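PDB 4OO3: hypothetical protein from Parabacteroides merdae, which is a putative oxidoreductase that probably binds a nicotinamide dinucleotide in an N-terminal Rossmann fold and carries a C-terminal domain built on a mixed beta-sheet. Local coordinates for residues A[207-220]-A[280-292]. Numbering follows the deposited sequence.
Sequences LDVNQQGEGIVDVT and DTLKVYCNGDIVY
Gly-215 rests on the strand at Cys-286, their CA atoms 3.7 Å apart, and here the contact is tightest. Its N-H meets Tyr-285 O in the carbonyl plane, on a lone pair, in a nearly straight bond of 2.9 Å (177°). A side chain at Gly-215 would run into the Cys-286 carbonyl carbon, and one at Gly-288 into Ile-216. The strand is kinked by an inverse gamma turn centred on Tyr-285. Beyond it Ile-216, with CG1 anti to the backbone N (chi1 -165°), lays that atom against Ile-290 CG1 at 3.9 Å. At the other end the packing is looser and mostly apolar: Val-284 CG1 meets Val-209 CG1 at 4.0 Å, Val-284 CG2 meets Leu-207 CB at 4.1 Å, and Leu-207 O touches both methyls. Val-209 and the Tyr-285 ring form the partly exposed side; next to them the buried Glu-214 carboxylate runs beside the ring, planes 33° apart, with OE1 3.4 Å from Tyr-285 CB. OE1 forms a salt bridge with Arg-250, itself in cation-pi contact with Tyr-285. A water accepts from Ile-216 N and lies within hydrogen-bonding distance of Glu-214 OE1 and Asn-287 O. A leucine in place of Glu-214 would probably deprive Arg-250 of this salt-bridge partner and the bridging water of one contact. Strand 282-294 runs between strands 243-255 and 297-306 in the mixed sheet, and helix 419-439 packs on Glu-214, Ile-216, Thr-220 and Ile-290.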
ATOM      1  N   LEU A 207      -8.341  14.908   4.319  1.00 32.04           N
ATOM      2  CA  LEU A 207      -9.269  14.672   5.416  1.00 33.05           C
ATOM      3  C   LEU A 207     -10.733  14.607   4.955  1.00 33.68           C
ATOM      4  O   LEU A 207     -11.638  14.425   5.775  1.00 35.03           O
ATOM      5  CB  LEU A 207      -9.063  15.752   6.479  1.00 32.96           C
ATOM      6  CG  LEU A 207      -7.660  15.737   7.099  1.00 31.76           C
ATOM      7  CD1 LEU A 207      -7.464  16.925   8.024  1.00 33.38           C
ATOM      8  CD2 LEU A 207      -7.417  14.450   7.867  1.00 30.80           C
ATOM      9  N   ASP A 208     -10.957  14.760   3.649  1.00 32.76           N
ATOM     10  CA  ASP A 208     -12.270  14.544   3.038  1.00 33.61           C
ATOM     11  C   ASP A 208     -12.312  13.114   2.505  1.00 33.29           C
ATOM     12  O   ASP A 208     -11.674  12.795   1.495  1.00 31.58           O
ATOM     13  CB  ASP A 208     -12.504  15.548   1.905  1.00 34.79           C
ATOM     14  CG  ASP A 208     -13.896  15.441   1.279  1.00 36.14           C
ATOM     15  OD1 ASP A 208     -14.723  14.602   1.709  1.00 36.53           O
ATOM     16  OD2 ASP A 208     -14.161  16.212   0.336  1.00 37.18           O
ATOM     17  N   VAL A 209     -13.068  12.255   3.185  1.00 33.86           N
ATOM     18  CA  VAL A 209     -13.141  10.834   2.821  1.00 34.15           C
ATOM     19  C   VAL A 209     -13.764  10.584   1.446  1.00 34.64           C
ATOM     20  O   VAL A 209     -13.638   9.486   0.911  1.00 34.52           O
ATOM     21  CB  VAL A 209     -13.887   9.984   3.885  1.00 36.29           C
ATOM     22  CG1 VAL A 209     -13.163  10.050   5.228  1.00 36.66           C
ATOM     23  CG2 VAL A 209     -15.355  10.395   4.025  1.00 34.87           C
ATOM     24  N   ASN A 210     -14.433  11.587   0.876  1.00 34.87           N
ATOM     25  CA  ASN A 210     -14.937  11.480  -0.496  1.00 36.11           C
ATOM     26  C   ASN A 210     -13.823  11.597  -1.539  1.00 34.35           C
ATOM     27  O   ASN A 210     -13.966  11.153  -2.671  1.00 33.28           O
ATOM     28  CB  ASN A 210     -15.998  12.548  -0.771  1.00 38.77           C
ATOM     29  CG  ASN A 210     -17.266  12.352   0.047  1.00 40.52           C
ATOM     30  OD1 ASN A 210     -17.838  13.312   0.554  1.00 43.17           O
ATOM     31  ND2 ASN A 210     -17.713  11.113   0.170  1.00 41.00           N
ATOM     32  N   GLN A 211     -12.713  12.208  -1.153  1.00 33.32           N
ATOM     33  CA  GLN A 211     -11.620  12.433  -2.073  1.00 31.77           C
ATOM     34  C   GLN A 211     -10.416  11.550  -1.772  1.00 31.57           C
ATOM     35  O   GLN A 211      -9.746  11.066  -2.691  1.00 31.20           O
ATOM     36  CB  GLN A 211     -11.237  13.900  -2.021  1.00 33.68           C
ATOM     37  CG  GLN A 211     -12.394  14.820  -2.372  1.00 34.94           C
ATOM     38  CD  GLN A 211     -11.937  16.241  -2.594  1.00 36.02           C
ATOM     39  OE1 GLN A 211     -11.235  16.523  -3.561  1.00 39.31           O
ATOM     40  NE2 GLN A 211     -12.320  17.143  -1.695  1.00 37.05           N
ATOM     41  N   GLN A 212     -10.140  11.342  -0.488  1.00 31.30           N
ATOM     42  CA  GLN A 212      -9.051  10.475  -0.078  1.00 31.35           C
ATOM     43  C   GLN A 212      -9.503   9.018  -0.058  1.00 30.75           C
ATOM     44  O   GLN A 212      -8.709   8.121  -0.306  1.00 31.48           O
ATOM     45  CB  GLN A 212      -8.535  10.906   1.300  1.00 31.40           C
ATOM     46  CG  GLN A 212      -7.446  10.029   1.895  1.00 31.75           C
ATOM     47  CD  GLN A 212      -6.205   9.911   1.024  1.00 30.86           C
ATOM     48  OE1 GLN A 212      -5.842  10.835   0.292  1.00 31.90           O
ATOM     49  NE2 GLN A 212      -5.537   8.771   1.118  1.00 30.35           N
ATOM     50  N   GLY A 213     -10.785   8.794   0.214  1.00 30.90           N
ATOM     51  CA  GLY A 213     -11.300   7.466   0.538  1.00 31.01           C
ATOM     52  C   GLY A 213     -11.410   7.299   2.045  1.00 32.14           C
ATOM     53  O   GLY A 213     -10.703   7.964   2.806  1.00 34.48           O
ATOM     54  N   GLU A 214     -12.302   6.422   2.488  1.00 31.19           N
ATOM     55  CA  GLU A 214     -12.446   6.166   3.918  1.00 32.12           C
ATOM     56  C   GLU A 214     -11.258   5.367   4.431  1.00 30.01           C
ATOM     57  O   GLU A 214     -10.567   4.709   3.662  1.00 26.68           O
ATOM     58  CB  GLU A 214     -13.745   5.411   4.212  1.00 34.19           C
ATOM     59  CG  GLU A 214     -15.008   6.206   3.903  1.00 37.63           C
ATOM     60  CD  GLU A 214     -16.064   6.146   5.002  1.00 41.06           C
ATOM     61  OE1 GLU A 214     -15.867   5.436   6.020  1.00 40.95           O
ATOM     62  OE2 GLU A 214     -17.110   6.822   4.841  1.00 42.54           O
ATOM     63  N   GLY A 215     -11.034   5.403   5.738  1.00 31.70           N
ATOM     64  CA  GLY A 215      -9.956   4.606   6.335  1.00 32.43           C
ATOM     65  C   GLY A 215     -10.034   3.127   5.973  1.00 30.85           C
ATOM     66  O   GLY A 215      -9.017   2.475   5.725  1.00 29.69           O
ATOM     67  N   ILE A 216     -11.259   2.615   5.920  1.00 30.29           N
ATOM     68  CA  ILE A 216     -11.511   1.203   5.667  1.00 31.09           C
ATOM     69  C   ILE A 216     -11.157   0.750   4.230  1.00 29.98           C
ATOM     70  O   ILE A 216     -11.080  -0.449   3.974  1.00 28.92           O
ATOM     71  CB  ILE A 216     -12.979   0.847   6.040  1.00 32.81           C
ATOM     72  CG1 ILE A 216     -13.186  -0.664   6.152  1.00 33.77           C
ATOM     73  CG2 ILE A 216     -13.968   1.437   5.042  1.00 34.18           C
ATOM     74  CD1 ILE A 216     -14.558  -1.032   6.668  1.00 35.68           C
ATOM     75  N   VAL A 217     -10.924   1.685   3.306  1.00 29.01           N
ATOM     76  CA  VAL A 217     -10.590   1.326   1.912  1.00 27.93           C
ATOM     77  C   VAL A 217      -9.182   1.760   1.487  1.00 27.73           C
ATOM     78  O   VAL A 217      -8.752   1.467   0.373  1.00 26.69           O
ATOM     79  CB  VAL A 217     -11.623   1.898   0.900  1.00 27.60           C
ATOM     80  CG1 VAL A 217     -13.046   1.594   1.352  1.00 28.71           C
ATOM     81  CG2 VAL A 217     -11.440   3.397   0.678  1.00 27.60           C
ATOM     82  N   ASP A 218      -8.472   2.437   2.382  1.00 28.57           N
ATOM     83  CA  ASP A 218      -7.214   3.097   2.050  1.00 28.20           C
ATOM     84  C   ASP A 218      -6.022   2.218   2.475  1.00 26.52           C
ATOM     85  O   ASP A 218      -5.567   1.390   1.701  1.00 25.09           O
ATOM     86  CB  ASP A 218      -7.206   4.493   2.689  1.00 30.92           C
ATOM     87  CG  ASP A 218      -5.962   5.296   2.362  1.00 34.56           C
ATOM     88  OD1 ASP A 218      -5.217   4.879   1.447  1.00 31.86           O
ATOM     89  OD2 ASP A 218      -5.749   6.355   3.015  1.00 33.28           O
ATOM     90  N   VAL A 219      -5.537   2.364   3.702  1.00 28.43           N
ATOM     91  CA  VAL A 219      -4.388   1.577   4.167  1.00 27.68           C
ATOM     92  C   VAL A 219      -4.720   0.086   4.222  1.00 28.00           C
ATOM     93  O   VAL A 219      -3.821  -0.731   4.093  1.00 26.93           O
ATOM     94  CB  VAL A 219      -3.872   2.091   5.539  1.00 28.86           C
ATOM     95  CG1 VAL A 219      -2.943   1.097   6.235  1.00 28.59           C
ATOM     96  CG2 VAL A 219      -3.163   3.419   5.356  1.00 28.43           C
ATOM     97  N   THR A 220      -6.001  -0.263   4.397  1.00 28.82           N
ATOM     98  CA  THR A 220      -6.433  -1.674   4.397  1.00 27.17           C
ATOM     99  C   THR A 220      -6.044  -2.386   3.099  1.00 27.70           C
ATOM    100  O   THR A 220      -5.863  -3.607   3.072  1.00 28.80           O
ATOM    101  CB  THR A 220      -7.965  -1.821   4.529  1.00 27.18           C
ATOM    102  OG1 THR A 220      -8.604  -1.057   3.498  1.00 28.47           O
ATOM    103  CG2 THR A 220      -8.458  -1.355   5.898  1.00 27.67           C
ATOM    104  N   ASP A 280     -17.156  22.943  15.784  1.00 73.35           N
ATOM    105  CA  ASP A 280     -15.801  23.349  15.426  1.00 72.82           C
ATOM    106  C   ASP A 280     -14.835  22.142  15.400  1.00 72.85           C
ATOM    107  O   ASP A 280     -13.618  22.316  15.314  1.00 73.60           O
ATOM    108  CB  ASP A 280     -15.308  24.432  16.407  1.00 74.48           C
ATOM    109  CG  ASP A 280     -14.503  25.538  15.731  1.00 76.23           C
ATOM    110  OD1 ASP A 280     -14.566  25.686  14.488  1.00 76.78           O
ATOM    111  OD2 ASP A 280     -13.814  26.279  16.464  1.00 76.85           O
ATOM    112  N   THR A 281     -15.389  20.926  15.447  1.00 68.39           N
ATOM    113  CA  THR A 281     -14.611  19.690  15.515  1.00 60.71           C
ATOM    114  C   THR A 281     -14.806  18.872  14.240  1.00 55.40           C
ATOM    115  O   THR A 281     -15.925  18.470  13.923  1.00 55.56           O
ATOM    116  CB  THR A 281     -15.058  18.831  16.713  1.00 60.91           C
ATOM    117  OG1 THR A 281     -14.998  19.614  17.908  1.00 62.05           O
ATOM    118  CG2 THR A 281     -14.174  17.590  16.865  1.00 59.75           C
ATOM    119  N   LEU A 282     -13.719  18.623  13.515  1.00 51.29           N
ATOM    120  CA  LEU A 282     -13.786  17.839  12.281  1.00 47.69           C
ATOM    121  C   LEU A 282     -13.740  16.349  12.613  1.00 46.22           C
ATOM    122  O   LEU A 282     -12.857  15.906  13.344  1.00 45.23           O
ATOM    123  CB  LEU A 282     -12.634  18.220  11.349  1.00 47.65           C
ATOM    124  CG  LEU A 282     -12.434  17.388  10.083  1.00 44.82           C
ATOM    125  CD1 LEU A 282     -13.634  17.519   9.166  1.00 46.02           C
ATOM    126  CD2 LEU A 282     -11.167  17.820   9.372  1.00 45.22           C
ATOM    127  N   LYS A 283     -14.699  15.594  12.075  1.00 46.10           N
ATOM    128  CA  LYS A 283     -14.814  14.151  12.302  1.00 45.53           C
ATOM    129  C   LYS A 283     -14.558  13.409  10.999  1.00 43.19           C
ATOM    130  O   LYS A 283     -15.372  13.474  10.075  1.00 43.56           O
ATOM    131  CB  LYS A 283     -16.215  13.797  12.795  1.00 47.66           C
ATOM    132  CG  LYS A 283     -16.641  14.526  14.049  1.00 51.90           C
ATOM    133  CD  LYS A 283     -16.159  13.826  15.304  1.00 53.85           C
ATOM    134  CE  LYS A 283     -16.768  14.461  16.543  1.00 59.33           C
ATOM    135  NZ  LYS A 283     -17.116  13.431  17.555  1.00 64.16           N
ATOM    136  N   VAL A 284     -13.437  12.695  10.935  1.00 39.71           N
ATOM    137  CA  VAL A 284     -12.990  12.049   9.705  1.00 36.93           C
ATOM    138  C   VAL A 284     -13.105  10.550   9.882  1.00 35.84           C
ATOM    139  O   VAL A 284     -12.569  10.012  10.851  1.00 35.74           O
ATOM    140  CB  VAL A 284     -11.520  12.404   9.409  1.00 35.29           C
ATOM    141  CG1 VAL A 284     -11.027  11.728   8.131  1.00 33.78           C
ATOM    142  CG2 VAL A 284     -11.362  13.909   9.312  1.00 35.83           C
ATOM    143  N   TYR A 285     -13.791   9.882   8.950  1.00 34.10           N
ATOM    144  CA  TYR A 285     -13.915   8.417   8.962  1.00 33.77           C
ATOM    145  C   TYR A 285     -12.673   7.751   8.375  1.00 32.19           C
ATOM    146  O   TYR A 285     -12.744   7.034   7.374  1.00 31.71           O
ATOM    147  CB  TYR A 285     -15.175   7.960   8.215  1.00 34.54           C
ATOM    148  CG  TYR A 285     -16.444   7.987   9.040  1.00 36.48           C
ATOM    149  CD1 TYR A 285     -17.248   9.130   9.090  1.00 38.24           C
ATOM    150  CD2 TYR A 285     -16.851   6.865   9.761  1.00 37.19           C
ATOM    151  CE1 TYR A 285     -18.414   9.154   9.837  1.00 38.97           C
ATOM    152  CE2 TYR A 285     -18.017   6.879  10.512  1.00 38.08           C
ATOM    153  CZ  TYR A 285     -18.792   8.025  10.545  1.00 39.52           C
ATOM    154  OH  TYR A 285     -19.944   8.046  11.288  1.00 40.83           O
ATOM    155  N   CYS A 286     -11.541   7.985   9.035  1.00 32.84           N
ATOM    156  CA  CYS A 286     -10.241   7.455   8.627  1.00 33.37           C
ATOM    157  C   CYS A 286      -9.867   6.180   9.394  1.00 33.64           C
ATOM    158  O   CYS A 286      -8.722   5.761   9.365  1.00 34.54           O
ATOM    159  CB  CYS A 286      -9.150   8.524   8.829  1.00 32.88           C
ATOM    160  SG  CYS A 286      -9.084   9.254  10.486  1.00 34.49           S
ATOM    161  N   ASN A 287     -10.827   5.568  10.078  1.00 34.47           N
ATOM    162  CA  ASN A 287     -10.582   4.329  10.808  1.00 34.43           C
ATOM    163  C   ASN A 287     -11.554   3.267  10.336  1.00 35.49           C
ATOM    164  O   ASN A 287     -12.688   3.576   9.984  1.00 37.42           O
ATOM    165  CB  ASN A 287     -10.768   4.540  12.308  1.00 36.01           C
ATOM    166  CG  ASN A 287     -10.018   5.742  12.827  1.00 36.31           C
ATOM    167  OD1 ASN A 287      -8.808   5.700  13.005  1.00 38.25           O
ATOM    168  ND2 ASN A 287     -10.737   6.819  13.084  1.00 37.07           N
ATOM    169  N   GLY A 288     -11.111   2.019  10.308  1.00 34.36           N
ATOM    170  CA  GLY A 288     -12.011   0.921  10.001  1.00 35.29           C
ATOM    171  C   GLY A 288     -11.365  -0.435  10.194  1.00 34.48           C
ATOM    172  O   GLY A 288     -10.148  -0.531  10.327  1.00 34.63           O
ATOM    173  N   ASP A 289     -12.186  -1.480  10.231  1.00 32.87           N
ATOM    174  CA  ASP A 289     -11.678  -2.839  10.228  1.00 32.84           C
ATOM    175  C   ASP A 289     -12.577  -3.769   9.429  1.00 32.17           C
ATOM    176  O   ASP A 289     -13.720  -3.438   9.130  1.00 32.20           O
ATOM    177  CB  ASP A 289     -11.435  -3.367  11.652  1.00 36.79           C
ATOM    178  CG  ASP A 289     -12.684  -3.388  12.514  1.00 40.65           C
ATOM    179  OD1 ASP A 289     -13.814  -3.360  11.987  1.00 45.10           O
ATOM    180  OD2 ASP A 289     -12.525  -3.459  13.748  1.00 44.21           O
ATOM    181  N   ILE A 290     -12.030  -4.920   9.052  1.00 32.14           N
ATOM    182  CA  ILE A 290     -12.745  -5.887   8.227  1.00 31.83           C
ATOM    183  C   ILE A 290     -12.461  -7.283   8.745  1.00 32.25           C
ATOM    184  O   ILE A 290     -11.300  -7.627   8.992  1.00 32.64           O
ATOM    185  CB  ILE A 290     -12.298  -5.844   6.745  1.00 31.51           C
ATOM    186  CG1 ILE A 290     -12.062  -4.400   6.281  1.00 30.40           C
ATOM    187  CG2 ILE A 290     -13.319  -6.571   5.863  1.00 31.99           C
ATOM    188  CD1 ILE A 290     -11.566  -4.269   4.852  1.00 29.10           C
ATOM    189  N   VAL A 291     -13.523  -8.066   8.929  1.00 32.77           N
ATOM    190  CA  VAL A 291     -13.401  -9.504   9.094  1.00 33.91           C
ATOM    191  C   VAL A 291     -14.003 -10.149   7.855  1.00 33.77           C
ATOM    192  O   VAL A 291     -15.121  -9.827   7.459  1.00 34.86           O
ATOM    193  CB  VAL A 291     -14.100 -10.024  10.364  1.00 36.00           C
ATOM    194  CG1 VAL A 291     -13.976 -11.539  10.463  1.00 35.49           C
ATOM    195  CG2 VAL A 291     -13.483  -9.390  11.590  1.00 35.60           C
ATOM    196  N   TYR A 292     -13.242 -11.041   7.237  1.00 31.85           N
ATOM    197  CA  TYR A 292     -13.686 -11.721   6.038  1.00 31.97           C
ATOM    198  C   TYR A 292     -13.063 -13.102   5.941  1.00 32.08           C
ATOM    199  O   TYR A 292     -12.023 -13.375   6.549  1.00 30.91           O
ATOM    200  CB  TYR A 292     -13.327 -10.903   4.797  1.00 30.54           C
ATOM    201  CG  TYR A 292     -11.839 -10.673   4.590  1.00 29.06           C
ATOM    202  CD1 TYR A 292     -11.166  -9.676   5.287  1.00 30.00           C
ATOM    203  CD2 TYR A 292     -11.110 -11.435   3.678  1.00 28.04           C
ATOM    204  CE1 TYR A 292      -9.809  -9.456   5.094  1.00 28.43           C
ATOM    205  CE2 TYR A 292      -9.754 -11.220   3.477  1.00 26.80           C
ATOM    206  CZ  TYR A 292      -9.108 -10.228   4.187  1.00 27.81           C
ATOM    207  OH  TYR A 292      -7.757 -10.002   4.000  1.00 27.89           O
TER
HETATM  208  O   HOH W   1     -13.629   3.813   7.287  1.00 25.69           O